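Local coordinates for lipoxygenase (Cyanothece sp., PDB 5EK8), which probably acts as a non-heme iron dioxygenase that inserts both atoms of molecular oxygen into a polyunsaturated fatty acid, here as a 9R-lipoxygenase, at residues 114-119 and 139-144; 222-227 and 582-587; 279-284 and 424-429; 483-488 and 539-544. All blocks are in the same frame, centred on the assembly; numbering follows the deposited sequence.

Contact 1 of 4, residues 114-119 and 139-144; sequences DLELRV and AYIIKG
Leu-117 and Ile-142 sit opposite each other as a hydrogen-bonded antiparallel pair, and strands 115-119 and 139-143 run side by side at 165° as the two arms of a beta hairpin. Leu-117 N reaches Ile-142 O at 2.9 Å, and Ile-142 N returns an equal bond to Leu-117 O. A classic beta bulge follows. Ala-139 and Tyr-140 both face Val-119, and Val-119 O accepts from both Ala-139 N and Tyr-140 N. The side chain of Val-119 fits against this bulge: its CG1 lies on the methyl of Ala-139, and its CG2 rests 3.9 Å from Tyr-140 CB. On the other face, the CG2 methyl of Ile-141 is the bump, and the stem of Glu-116 lies over it, CG to CG2 at 3.6 Å. Glu-116 CG is anti to the backbone N (chi1 157°), and the extended chain carries OE1 to Arg-118. The guanidinium grips that single oxygen side-on, Arg-118 NE to Glu-116 OE1 at 2.9 Å. NH2 is the second donor. An alanine in place of Glu-116 would probably leave Arg-118 without this carboxylate and the Ile-141 methyl with less cover. Strand 72-79 flanks strand 115-126 on its other edge, where Trp-76 makes a cation-pi contact with Arg-118. Leu-117 and Ile-142 pack against Phe-155 and Leu-158 of strand 152-160.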
loop_
_atom_site.group_PDB
_atom_site.type_symbol
_atom_site.label_atom_id
_atom_site.label_comp_id
_atom_site.label_asym_id
_atom_site.label_seq_id
_atom_site.Cartn_x
_atom_site.Cartn_y
_atom_site.Cartn_z
ATOM N N ASP A 114 38.166 21.657 4.000
ATOM C CA ASP A 114 38.015 20.702 2.907
ATOM C C ASP A 114 36.534 20.371 2.786
ATOM O O ASP A 114 35.998 19.586 3.567
ATOM C CB ASP A 114 38.844 19.439 3.153
ATOM C CG ASP A 114 40.322 19.738 3.335
ATOM O OD1 ASP A 114 40.799 20.741 2.761
ATOM O OD2 ASP A 114 41.006 18.973 4.051
ATOM N N LEU A 115 35.879 20.974 1.799
ATOM C CA LEU A 115 34.421 21.061 1.784
ATOM C C LEU A 115 33.680 19.751 1.533
ATOM O O LEU A 115 34.180 18.836 0.878
ATOM C CB LEU A 115 33.980 22.095 0.749
ATOM C CG LEU A 115 34.284 23.537 1.160
ATOM C CD1 LEU A 115 33.762 24.519 0.130
ATOM C CD2 LEU A 115 33.702 23.834 2.537
ATOM N N GLU A 116 32.474 19.698 2.087
ATOM C CA GLU A 116 31.563 18.570 1.978
ATOM C C GLU A 116 30.142 19.105 2.060
ATOM O O GLU A 116 29.788 19.804 3.007
ATOM C CB GLU A 116 31.818 17.544 3.084
ATOM C CG GLU A 116 30.624 16.651 3.392
ATOM C CD GLU A 116 30.908 15.644 4.502
ATOM O OE1 GLU A 116 30.250 15.716 5.563
ATOM O OE2 GLU A 116 31.787 14.775 4.311
ATOM N N LEU A 117 29.331 18.795 1.058
ATOM C CA LEU A 117 27.969 19.303 1.003
ATOM C C LEU A 117 26.958 18.231 1.386
ATOM O O LEU A 117 26.954 17.142 0.819
ATOM C CB LEU A 117 27.662 19.835 -0.395
ATOM C CG LEU A 117 26.445 20.750 -0.509
ATOM C CD1 LEU A 117 26.692 22.055 0.238
ATOM C CD2 LEU A 117 26.117 21.003 -1.976
ATOM N N ARG A 118 26.100 18.537 2.351
ATOM C CA ARG A 118 25.094 17.580 2.785
ATOM C C ARG A 118 23.692 17.990 2.358
ATOM O O ARG A 118 23.248 19.110 2.620
ATOM C CB ARG A 118 25.137 17.402 4.303
ATOM C CG ARG A 118 26.471 16.915 4.828
ATOM C CD ARG A 118 26.357 16.415 6.257
ATOM N NE ARG A 118 27.668 16.166 6.848
ATOM C CZ ARG A 118 27.861 15.810 8.114
ATOM N NH1 ARG A 118 26.824 15.653 8.928
ATOM N NH2 ARG A 118 29.092 15.609 8.565
ATOM N N VAL A 119 23.010 17.071 1.686
ATOM C CA VAL A 119 21.600 17.216 1.378
ATOM C C VAL A 119 20.815 16.663 2.557
ATOM O O VAL A 119 20.990 15.494 2.940
ATOM C CB VAL A 119 21.202 16.479 0.077
ATOM C CG1 VAL A 119 19.750 16.768 -0.272
ATOM C CG2 VAL A 119 22.122 16.885 -1.077
ATOM N N ALA A 139 20.287 13.159 3.777
ATOM C CA ALA A 139 19.783 12.539 2.558
ATOM C C ALA A 139 20.910 12.168 1.593
ATOM O O ALA A 139 20.860 11.117 0.956
ATOM C CB ALA A 139 18.785 13.456 1.877
ATOM N N TYR A 140 21.930 13.015 1.488
ATOM C CA TYR A 140 23.036 12.700 0.578
ATOM C C TYR A 140 24.302 13.473 0.930
ATOM O O TYR A 140 24.240 14.501 1.592
ATOM C CB TYR A 140 22.629 12.992 -0.873
ATOM C CG TYR A 140 23.500 12.333 -1.927
ATOM C CD1 TYR A 140 23.492 10.952 -2.104
ATOM C CD2 TYR A 140 24.308 13.095 -2.766
ATOM C CE1 TYR A 140 24.278 10.348 -3.079
ATOM C CE2 TYR A 140 25.094 12.502 -3.743
ATOM C CZ TYR A 140 25.077 11.131 -3.893
ATOM O OH TYR A 140 25.863 10.550 -4.862
ATOM N N ILE A 141 25.456 12.975 0.498
ATOM C CA ILE A 141 26.708 13.695 0.725
ATOM C C ILE A 141 27.553 13.800 -0.543
ATOM O O ILE A 141 27.841 12.801 -1.200
ATOM C CB ILE A 141 27.559 13.037 1.832
ATOM C CG1 ILE A 141 26.777 12.938 3.142
ATOM C CG2 ILE A 141 28.829 13.830 2.065
ATOM C CD1 ILE A 141 27.522 12.204 4.231
ATOM N N ILE A 142 27.944 15.025 -0.878
ATOM C CA ILE A 142 28.804 15.281 -2.020
ATOM C C ILE A 142 30.155 15.810 -1.564
ATOM O O ILE A 142 30.221 16.722 -0.742
ATOM C CB ILE A 142 28.172 16.295 -2.975
ATOM C CG1 ILE A 142 26.772 15.832 -3.383
ATOM C CG2 ILE A 142 29.064 16.499 -4.179
ATOM C CD1 ILE A 142 25.984 16.867 -4.150
ATOM N N LYS A 143 31.235 15.244 -2.091
ATOM C CA LYS A 143 32.569 15.703 -1.720
ATOM C C LYS A 143 32.989 16.895 -2.574
ATOM O O LYS A 143 32.888 16.860 -3.801
ATOM C CB LYS A 143 33.584 14.565 -1.840
ATOM C CG LYS A 143 33.393 13.486 -0.784
ATOM C CD LYS A 143 34.090 12.188 -1.148
ATOM C CE LYS A 143 33.773 11.106 -0.127
ATOM N NZ LYS A 143 34.236 9.767 -0.574
ATOM N N GLY A 144 33.444 17.955 -1.911
ATOM C CA GLY A 144 33.872 19.163 -2.589
ATOM C C GLY A 144 35.375 19.357 -2.520
ATOM O O GLY A 144 36.106 18.474 -2.065
#

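Contact 2 of 4, residues 222-227 and 582-587; sequences TQIQAD and GELAYN
Gln-225 projects from helix 221-227 and pairs its side-chain amide with the backbone of the loop that follows helix 577-581. The amide bonds to a backbone N-H and a backbone C=O of that loop, joining parts of the fold 355 residues apart. Two hydrogen bonds carry it. Gln-225 OE1 accepts from Leu-584 N at 2.8 Å, with the donor in the carbonyl plane. Gln-225 NE2 donates to Gly-582 O at 3.0 Å, with the acceptor tilted 17° from the amide plane. Donor and acceptor are thus both used, which fixes the amide against a flip. The chain of Gln-225 is bent at chi2 (73°), turning the amide toward the loop. A leucine here would probably leave Leu-584 N and Gly-582 O without these mates and let the loop shift against the helix.

Apolar contact is slighter. Ile-224 and Leu-584 cross at about a right angle, and both also touch helix 608-623, Ile-224 at Thr-612 and Leu-584 at Val-615. The charged end of Glu-583 turns to a salt bridge with Arg-245. Within the loop, Glu-583 O accepts from both Tyr-586 N and Asn-587 N. At the apolar meeting, Ile-224 CG2 lies 4.2 Å from Leu-584 CD1.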
loop_
_atom_site.group_PDB
_atom_site.type_symbol
_atom_site.label_atom_id
_atom_site.label_comp_id
_atom_site.label_asym_id
_atom_site.label_seq_id
_atom_site.Cartn_x
_atom_site.Cartn_y
_atom_site.Cartn_z
ATOM N N THR A 222 -6.920 -30.017 10.104
ATOM C CA THR A 222 -7.429 -29.851 11.460
ATOM C C THR A 222 -6.328 -29.427 12.433
ATOM O O THR A 222 -6.516 -28.518 13.248
ATOM C CB THR A 222 -8.068 -31.147 11.965
ATOM O OG1 THR A 222 -9.058 -31.583 11.025
ATOM C CG2 THR A 222 -8.712 -30.925 13.325
ATOM N N GLN A 223 -5.180 -30.090 12.332
ATOM C CA GLN A 223 -4.036 -29.802 13.190
ATOM C C GLN A 223 -3.458 -28.409 12.928
ATOM O O GLN A 223 -3.145 -27.668 13.867
ATOM C CB GLN A 223 -2.959 -30.866 12.996
ATOM C CG GLN A 223 -1.780 -30.743 13.936
ATOM C CD GLN A 223 -0.766 -31.847 13.722
ATOM O OE1 GLN A 223 -1.095 -32.915 13.199
ATOM N NE2 GLN A 223 0.481 -31.592 14.111
ATOM N N ILE A 224 -3.318 -28.061 11.649
ATOM C CA ILE A 224 -2.828 -26.742 11.253
ATOM C C ILE A 224 -3.756 -25.658 11.772
ATOM O O ILE A 224 -3.307 -24.655 12.330
ATOM C CB ILE A 224 -2.704 -26.606 9.720
ATOM C CG1 ILE A 224 -1.634 -27.553 9.185
ATOM C CG2 ILE A 224 -2.356 -25.176 9.325
ATOM C CD1 ILE A 224 -1.528 -27.544 7.682
ATOM N N GLN A 225 -5.057 -25.867 11.595
ATOM C CA GLN A 225 -6.033 -24.887 12.043
ATOM C C GLN A 225 -5.989 -24.722 13.562
ATOM O O GLN A 225 -5.964 -23.602 14.070
ATOM C CB GLN A 225 -7.434 -25.282 11.601
ATOM C CG GLN A 225 -8.430 -24.145 11.690
ATOM C CD GLN A 225 -8.218 -23.101 10.605
ATOM O OE1 GLN A 225 -8.632 -23.284 9.454
ATOM N NE2 GLN A 225 -7.570 -22.001 10.966
ATOM N N ALA A 226 -5.969 -25.846 14.275
ATOM C CA ALA A 226 -5.903 -25.840 15.734
ATOM C C ALA A 226 -4.671 -25.112 16.257
ATOM O O ALA A 226 -4.759 -24.353 17.224
ATOM C CB ALA A 226 -5.925 -27.265 16.266
ATOM N N ASP A 227 -3.529 -25.341 15.613
ATOM C CA ASP A 227 -2.262 -24.796 16.098
ATOM C C ASP A 227 -2.161 -23.274 15.944
ATOM O O ASP A 227 -1.336 -22.635 16.604
ATOM C CB ASP A 227 -1.088 -25.477 15.393
ATOM C CG ASP A 227 -0.809 -26.868 15.944
ATOM O OD1 ASP A 227 -1.467 -27.260 16.931
ATOM O OD2 ASP A 227 0.072 -27.569 15.402
ATOM N N GLY A 582 -8.917 -16.652 7.403
ATOM C CA GLY A 582 -8.247 -17.267 8.536
ATOM C C GLY A 582 -8.596 -18.733 8.724
ATOM O O GLY A 582 -7.809 -19.499 9.280
ATOM N N GLU A 583 -9.776 -19.127 8.253
ATOM C CA GLU A 583 -10.238 -20.506 8.380
ATOM C C GLU A 583 -10.223 -21.238 7.037
ATOM O O GLU A 583 -10.982 -20.908 6.124
ATOM C CB GLU A 583 -11.643 -20.542 8.978
ATOM C CG GLU A 583 -12.244 -21.932 9.049
ATOM C CD GLU A 583 -13.663 -21.930 9.585
ATOM O OE1 GLU A 583 -14.378 -20.925 9.372
ATOM O OE2 GLU A 583 -14.056 -22.932 10.228
ATOM N N LEU A 584 -9.359 -22.244 6.949
ATOM C CA LEU A 584 -9.094 -22.981 5.715
ATOM C C LEU A 584 -10.326 -23.646 5.114
ATOM O O LEU A 584 -10.509 -23.646 3.893
ATOM C CB LEU A 584 -8.021 -24.039 5.972
ATOM C CG LEU A 584 -6.700 -23.490 6.511
ATOM C CD1 LEU A 584 -5.952 -24.545 7.318
ATOM C CD2 LEU A 584 -5.841 -22.984 5.363
ATOM N N ALA A 585 -11.174 -24.213 5.965
ATOM C CA ALA A 585 -12.361 -24.905 5.476
ATOM C C ALA A 585 -13.324 -23.943 4.776
ATOM O O ALA A 585 -14.115 -24.339 3.915
ATOM C CB ALA A 585 -13.061 -25.616 6.619
ATOM N N TYR A 586 -13.244 -22.675 5.157
ATOM C CA TYR A 586 -14.198 -21.668 4.714
ATOM C C TYR A 586 -13.694 -20.894 3.500
ATOM O O TYR A 586 -14.481 -20.454 2.656
ATOM C CB TYR A 586 -14.498 -20.713 5.869
ATOM C CG TYR A 586 -15.348 -19.522 5.502
ATOM C CD1 TYR A 586 -16.711 -19.657 5.272
ATOM C CD2 TYR A 586 -14.789 -18.256 5.395
ATOM C CE1 TYR A 586 -17.491 -18.562 4.938
ATOM C CE2 TYR A 586 -15.560 -17.156 5.068
ATOM C CZ TYR A 586 -16.911 -17.312 4.843
ATOM O OH TYR A 586 -17.676 -16.216 4.507
ATOM N N ASN A 587 -12.379 -20.741 3.411
ATOM C CA ASN A 587 -11.800 -19.942 2.347
ATOM C C ASN A 587 -10.319 -20.199 2.107
ATOM O O ASN A 587 -9.593 -20.615 3.005
ATOM C CB ASN A 587 -12.013 -18.461 2.645
ATOM C CG ASN A 587 -12.374 -17.671 1.404
ATOM O OD1 ASN A 587 -12.198 -18.152 0.286
ATOM N ND2 ASN A 587 -12.881 -16.455 1.593
#

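Contact 3 of 4, residues 279-284 and 424-429; sequences WDNYEK and FLQMCT
Met-427 packs between Tyr-282 and Trp-279 in a buried Met-aromatic contact, where the loop between strands 272-277 and 291-300 meets helix 421-432. The loop makes a type I beta turn from Trp-279 to Tyr-282, which brings both rings to the helix. Met-427 CG lies over one face of the Tyr-282 ring, 3.9 Å from its centroid, as a CH-pi contact. SD stands farther out over the ring, 4.9 Å from that centroid. The same sulfur meets Trp-279 at the edge, in the plane of the indole, with Trp-279 CZ3 3.7 Å from Met-427 SD. The bend at chi3 (68°) turns the methyl back to CZ3. Asn-281 CB backs the opposite face of Tyr-282.

Gln-426 adds the polar part. Its extended chain passes the edge of Tyr-282, and Gln-426 NE2 donates to Asn-281 O at 2.9 Å. NE2 has a second acceptor in Glu-430. A water joins Tyr-282 OH and Met-427 O, and the hydroxyl also bonds Ile-505 N. Met-427 also touches Phe-352 and Ile-357 of helix 337-377. Its side chain is about 10 Å from that of His-359, an iron ligand. This is Met-aromatic packing one layer out from the non-heme iron site of a lipoxygenase.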
loop_
_atom_site.group_PDB
_atom_site.type_symbol
_atom_site.label_atom_id
_atom_site.label_comp_id
_atom_site.label_asym_id
_atom_site.label_seq_id
_atom_site.Cartn_x
_atom_site.Cartn_y
_atom_site.Cartn_z
ATOM N N TRP A 279 -11.524 -15.511 -15.661
ATOM C CA TRP A 279 -10.069 -15.584 -15.689
ATOM C C TRP A 279 -9.533 -15.994 -17.056
ATOM O O TRP A 279 -8.376 -16.404 -17.176
ATOM C CB TRP A 279 -9.576 -16.564 -14.617
ATOM C CG TRP A 279 -10.253 -16.368 -13.295
ATOM C CD1 TRP A 279 -11.425 -16.937 -12.880
ATOM C CD2 TRP A 279 -9.808 -15.536 -12.218
ATOM N NE1 TRP A 279 -11.736 -16.510 -11.609
ATOM C CE2 TRP A 279 -10.758 -15.649 -11.182
ATOM C CE3 TRP A 279 -8.697 -14.706 -12.029
ATOM C CZ2 TRP A 279 -10.632 -14.965 -9.974
ATOM C CZ3 TRP A 279 -8.576 -14.024 -10.828
ATOM C CH2 TRP A 279 -9.536 -14.162 -9.817
ATOM N N ASP A 280 -10.368 -15.873 -18.085
ATOM C CA ASP A 280 -9.981 -16.269 -19.441
ATOM C C ASP A 280 -8.708 -15.564 -19.916
ATOM O O ASP A 280 -7.990 -16.069 -20.783
ATOM C CB ASP A 280 -11.118 -15.994 -20.425
ATOM C CG ASP A 280 -12.352 -16.817 -20.133
ATOM O OD1 ASP A 280 -13.461 -16.391 -20.520
ATOM O OD2 ASP A 280 -12.215 -17.887 -19.506
ATOM N N ASN A 281 -8.431 -14.407 -19.319
ATOM C CA ASN A 281 -7.283 -13.581 -19.679
ATOM C C ASN A 281 -5.942 -14.037 -19.096
ATOM O O ASN A 281 -4.889 -13.525 -19.476
ATOM C CB ASN A 281 -7.539 -12.144 -19.231
ATOM C CG ASN A 281 -7.407 -11.152 -20.354
ATOM O OD1 ASN A 281 -7.656 -11.470 -21.519
ATOM N ND2 ASN A 281 -7.011 -9.935 -20.013
ATOM N N TYR A 282 -5.975 -14.991 -18.170
ATOM C CA TYR A 282 -4.802 -15.260 -17.337
ATOM C C TYR A 282 -4.289 -16.694 -17.388
ATOM O O TYR A 282 -5.038 -17.638 -17.651
ATOM C CB TYR A 282 -5.116 -14.872 -15.894
ATOM C CG TYR A 282 -5.767 -13.515 -15.818
ATOM C CD1 TYR A 282 -5.037 -12.363 -16.084
ATOM C CD2 TYR A 282 -7.115 -13.380 -15.512
ATOM C CE1 TYR A 282 -5.624 -11.113 -16.036
ATOM C CE2 TYR A 282 -7.715 -12.128 -15.454
ATOM C CZ TYR A 282 -6.962 -10.999 -15.722
ATOM O OH TYR A 282 -7.545 -9.753 -15.672
ATOM N N GLU A 283 -2.991 -16.836 -17.145
ATOM C CA GLU A 283 -2.338 -18.135 -17.165
ATOM C C GLU A 283 -2.530 -18.888 -15.846
ATOM O O GLU A 283 -2.115 -18.423 -14.784
ATOM C CB GLU A 283 -0.848 -17.968 -17.464
ATOM C CG GLU A 283 -0.132 -19.263 -17.772
ATOM C CD GLU A 283 1.369 -19.090 -17.873
ATOM O OE1 GLU A 283 1.869 -17.999 -17.523
ATOM O OE2 GLU A 283 2.050 -20.046 -18.302
ATOM N N LYS A 284 -3.172 -20.049 -15.926
ATOM C CA LYS A 284 -3.359 -20.915 -14.770
ATOM C C LYS A 284 -2.061 -21.647 -14.468
ATOM O O LYS A 284 -1.339 -22.024 -15.394
ATOM C CB LYS A 284 -4.487 -21.921 -15.024
ATOM C CG LYS A 284 -4.913 -22.695 -13.793
ATOM C CD LYS A 284 -6.134 -23.561 -14.053
ATOM C CE LYS A 284 -5.791 -24.763 -14.906
ATOM N NZ LYS A 284 -4.767 -25.631 -14.275
ATOM N N PHE A 424 -0.884 -13.198 -12.280
ATOM C CA PHE A 424 -1.105 -12.288 -11.163
ATOM C C PHE A 424 -0.639 -10.868 -11.501
ATOM O O PHE A 424 -1.362 -9.867 -11.297
ATOM C CB PHE A 424 -0.376 -12.807 -9.918
ATOM C CG PHE A 424 -0.364 -11.832 -8.783
ATOM C CD1 PHE A 424 -1.434 -11.758 -7.910
ATOM C CD2 PHE A 424 0.707 -10.969 -8.607
ATOM C CE1 PHE A 424 -1.434 -10.850 -6.878
ATOM C CE2 PHE A 424 0.710 -10.061 -7.584
ATOM C CZ PHE A 424 -0.358 -9.999 -6.714
ATOM N N LEU A 425 0.585 -10.796 -12.016
ATOM C CA LEU A 425 1.155 -9.538 -12.473
ATOM C C LEU A 425 0.235 -8.875 -13.483
ATOM O O LEU A 425 -0.029 -7.680 -13.401
ATOM C CB LEU A 425 2.531 -9.754 -13.095
ATOM C CG LEU A 425 3.244 -8.460 -13.481
ATOM C CD1 LEU A 425 3.514 -7.625 -12.234
ATOM C CD2 LEU A 425 4.533 -8.764 -14.252
ATOM N N GLN A 426 -0.270 -9.666 -14.422
ATOM C CA GLN A 426 -1.131 -9.126 -15.462
ATOM C C GLN A 426 -2.405 -8.529 -14.874
ATOM O O GLN A 426 -2.871 -7.493 -15.347
ATOM C CB GLN A 426 -1.481 -10.193 -16.488
ATOM C CG GLN A 426 -2.355 -9.689 -17.614
ATOM C CD GLN A 426 -2.712 -10.794 -18.571
ATOM O OE1 GLN A 426 -1.854 -11.585 -18.964
ATOM N NE2 GLN A 426 -3.987 -10.874 -18.939
ATOM N N MET A 427 -2.959 -9.170 -13.844
ATOM C CA MET A 427 -4.107 -8.589 -13.146
ATOM C C MET A 427 -3.731 -7.206 -12.642
ATOM O O MET A 427 -4.459 -6.208 -12.852
ATOM C CB MET A 427 -4.561 -9.463 -11.974
ATOM C CG MET A 427 -5.127 -10.820 -12.357
ATOM S SD MET A 427 -5.649 -11.772 -10.911
ATOM C CE MET A 427 -7.044 -10.800 -10.346
ATOM N N CYS A 428 -2.567 -7.151 -12.001
ATOM C CA CYS A 428 -2.123 -5.908 -11.380
ATOM C C CYS A 428 -1.926 -4.774 -12.379
ATOM O O CYS A 428 -2.498 -3.693 -12.216
ATOM C CB CYS A 428 -0.833 -6.147 -10.605
ATOM S SG CYS A 428 -1.067 -7.214 -9.176
ATOM N N THR A 429 -1.118 -5.026 -13.406
ATOM C CA THR A 429 -0.847 -4.035 -14.445
ATOM C C THR A 429 -2.135 -3.599 -15.135
ATOM O O THR A 429 -2.343 -2.401 -15.378
ATOM C CB THR A 429 0.145 -4.566 -15.510
ATOM O OG1 THR A 429 -0.355 -5.779 -16.090
ATOM C CG2 THR A 429 1.511 -4.824 -14.894
HETATM O O HOH W 1 -7.172 -7.090 -13.797
#

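Contact 4 of 4, residues 483-488 and 539-544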
loop_
_atom_site.group_PDB
_atom_site.type_symbol
_atom_site.label_atom_id
_atom_site.label_comp_id
_atom_site.label_asym_id
_atom_site.label_seq_id
_atom_site.Cartn_x
_atom_site.Cartn_y
_atom_site.Cartn_z
ATOM N N VAL A 483 4.565 25.890 -7.014
ATOM C CA VAL A 483 5.542 25.266 -7.900
ATOM C C VAL A 483 5.805 23.821 -7.483
ATOM O O VAL A 483 5.957 22.930 -8.328
ATOM C CB VAL A 483 6.862 26.063 -7.914
ATOM C CG1 VAL A 483 7.975 25.267 -8.582
ATOM C CG2 VAL A 483 6.656 27.398 -8.614
ATOM N N GLU A 484 5.831 23.595 -6.174
ATOM C CA GLU A 484 5.990 22.252 -5.633
ATOM C C GLU A 484 4.831 21.365 -6.082
ATOM O O GLU A 484 5.037 20.215 -6.466
ATOM C CB GLU A 484 6.084 22.285 -4.101
ATOM C CG GLU A 484 7.361 22.931 -3.580
ATOM C CD GLU A 484 7.638 22.611 -2.118
ATOM O OE1 GLU A 484 6.763 22.010 -1.459
ATOM O OE2 GLU A 484 8.735 22.962 -1.626
ATOM N N ILE A 485 3.617 21.907 -6.049
ATOM C CA ILE A 485 2.451 21.162 -6.516
ATOM C C ILE A 485 2.585 20.817 -7.994
ATOM O O ILE A 485 2.206 19.723 -8.419
ATOM C CB ILE A 485 1.142 21.939 -6.298
ATOM C CG1 ILE A 485 0.966 22.271 -4.813
ATOM C CG2 ILE A 485 -0.042 21.141 -6.827
ATOM C CD1 ILE A 485 1.028 21.063 -3.892
ATOM N N ARG A 486 3.141 21.739 -8.774
ATOM C CA ARG A 486 3.340 21.465 -10.191
ATOM C C ARG A 486 4.351 20.343 -10.412
ATOM O O ARG A 486 4.107 19.441 -11.210
ATOM C CB ARG A 486 3.789 22.718 -10.944
ATOM C CG ARG A 486 3.909 22.488 -12.445
ATOM C CD ARG A 486 4.227 23.755 -13.221
ATOM N NE ARG A 486 4.226 23.493 -14.659
ATOM C CZ ARG A 486 4.278 24.431 -15.598
ATOM N NH1 ARG A 486 4.336 25.713 -15.265
ATOM N NH2 ARG A 486 4.270 24.083 -16.876
ATOM N N ARG A 487 5.483 20.398 -9.714
ATOM C CA ARG A 487 6.503 19.356 -9.848
ATOM C C ARG A 487 5.961 17.999 -9.410
ATOM O O ARG A 487 6.265 16.966 -10.013
ATOM C CB ARG A 487 7.749 19.717 -9.042
ATOM C CG ARG A 487 8.466 20.941 -9.576
ATOM C CD ARG A 487 8.899 20.732 -11.021
ATOM N NE ARG A 487 9.352 21.974 -11.635
ATOM C CZ ARG A 487 8.573 22.775 -12.354
ATOM N NH1 ARG A 487 7.303 22.455 -12.556
ATOM N NH2 ARG A 487 9.064 23.892 -12.875
ATOM N N PHE A 488 5.151 18.028 -8.356
ATOM C CA PHE A 488 4.427 16.869 -7.843
ATOM C C PHE A 488 3.555 16.246 -8.938
ATOM O O PHE A 488 3.669 15.051 -9.260
ATOM C CB PHE A 488 3.588 17.311 -6.634
ATOM C CG PHE A 488 2.707 16.243 -6.050
ATOM C CD1 PHE A 488 3.247 15.110 -5.466
ATOM C CD2 PHE A 488 1.332 16.399 -6.040
ATOM C CE1 PHE A 488 2.427 14.136 -4.904
ATOM C CE2 PHE A 488 0.506 15.430 -5.482
ATOM C CZ PHE A 488 1.056 14.297 -4.911
ATOM N N ARG A 539 -4.012 11.754 -14.363
ATOM C CA ARG A 539 -4.287 13.085 -14.882
ATOM C C ARG A 539 -3.536 14.155 -14.089
ATOM O O ARG A 539 -3.382 14.032 -12.873
ATOM C CB ARG A 539 -5.790 13.355 -14.856
ATOM C CG ARG A 539 -6.588 12.417 -15.753
ATOM C CD ARG A 539 -8.071 12.745 -15.714
ATOM N NE ARG A 539 -8.851 11.898 -16.611
ATOM C CZ ARG A 539 -9.369 10.724 -16.271
ATOM N NH1 ARG A 539 -9.194 10.245 -15.044
ATOM N NH2 ARG A 539 -10.064 10.025 -17.160
ATOM N N PRO A 540 -3.059 15.207 -14.779
ATOM C CA PRO A 540 -2.321 16.290 -14.117
ATOM C C PRO A 540 -3.190 17.165 -13.213
ATOM O O PRO A 540 -4.299 17.544 -13.586
ATOM C CB PRO A 540 -1.781 17.108 -15.290
ATOM C CG PRO A 540 -2.739 16.845 -16.395
ATOM C CD PRO A 540 -3.157 15.418 -16.235
ATOM N N ILE A 541 -2.673 17.469 -12.026
ATOM C CA ILE A 541 -3.340 18.347 -11.072
ATOM C C ILE A 541 -3.238 19.792 -11.543
ATOM O O ILE A 541 -4.196 20.563 -11.458
ATOM C CB ILE A 541 -2.720 18.211 -9.659
ATOM C CG1 ILE A 541 -2.954 16.800 -9.108
ATOM C CG2 ILE A 541 -3.271 19.271 -8.713
ATOM C CD1 ILE A 541 -2.120 16.472 -7.890
ATOM N N THR A 542 -2.066 20.151 -12.051
ATOM C CA THR A 542 -1.836 21.506 -12.516
ATOM C C THR A 542 -0.724 21.549 -13.563
ATOM O O THR A 542 0.097 20.635 -13.656
ATOM C CB THR A 542 -1.480 22.433 -11.343
ATOM O OG1 THR A 542 -1.391 23.788 -11.807
ATOM C CG2 THR A 542 -0.162 22.011 -10.726
ATOM N N ASN A 543 -0.715 22.609 -14.362
ATOM C CA ASN A 543 0.345 22.828 -15.339
ATOM C C ASN A 543 0.766 24.289 -15.351
ATOM O O ASN A 543 1.321 24.775 -16.333
ATOM C CB ASN A 543 -0.100 22.396 -16.740
ATOM C CG ASN A 543 0.190 20.927 -17.022
ATOM O OD1 ASN A 543 -0.717 20.158 -17.352
ATOM N ND2 ASN A 543 1.460 20.532 -16.894
ATOM N N SER A 544 0.482 24.982 -14.253
ATOM C CA SER A 544 0.848 26.385 -14.105
ATOM C C SER A 544 1.584 26.620 -12.786
ATOM O O SER A 544 1.534 25.789 -11.875
ATOM C CB SER A 544 -0.393 27.276 -14.197
ATOM O OG SER A 544 -1.530 26.625 -13.658
#
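Thr-542, in the loop leading to helix 549-574, presses its methyl onto the backbone of Arg-486 in helix 482-495. This is helix-to-loop packing, with an apolar patch at one end and an arginine laid over the peptide chain at the other. Thr-542 CG2 comes 3.6 Å from Arg-486 CA, and it also meets Ile-485 CG2. Ile-541 continues the patch. Its CG2 faces Ile-485, the two side chains crossing at about a right angle, and its CD1 lies 3.7 Å from Phe-488 CE2. Leu-555 of helix 549-574 touches both isoleucines, and Phe-488 reaches Ala-373 and Cys-374 of helix 337-377.

Arg-486 runs fully extended along the loop, with CG anti to the backbone N (chi1 -176°). This lays the guanidinium flat over Asn-543 O. The oxygen is over the centre of the group, so the N-H bonds, which lie in its plane, do not aim at it. The salt bridge of Arg-486 NE is made instead with Glu-490, which also pairs with Arg-487. Within the loop, Ser-544 N makes a weak hydrogen bond to Thr-542 OG1, whose stronger polar partner is Trp-482. Asn-543 O stands 3.0 Å above the plane of the Arg-486 guanidinium.

In the fold
Contact 3 is the buried one of the four, and its Met-427 side chain comes within about 10 Å of that of an iron ligand. The other three are partly buried and lie away from the annotated sites. Contact 1 joins neighbouring strands of one hairpin through a backbone ladder broken by a bulge. Contacts 2, 3 and 4 each set a helix against a loop, by different means: paired amide bonds in contact 2, sulfur and rings in contact 3, methyls and a flat guanidinium in contact 4. Contacts 3 and 4 both back onto helix 337-377, through Met-427 and Phe-488. Contacts 1 and 2 lie on opposite sides of the chain's centre, about 56 Å apart between centres. Contacts 3 and 4 are nested within the chain loop closed by contact 2.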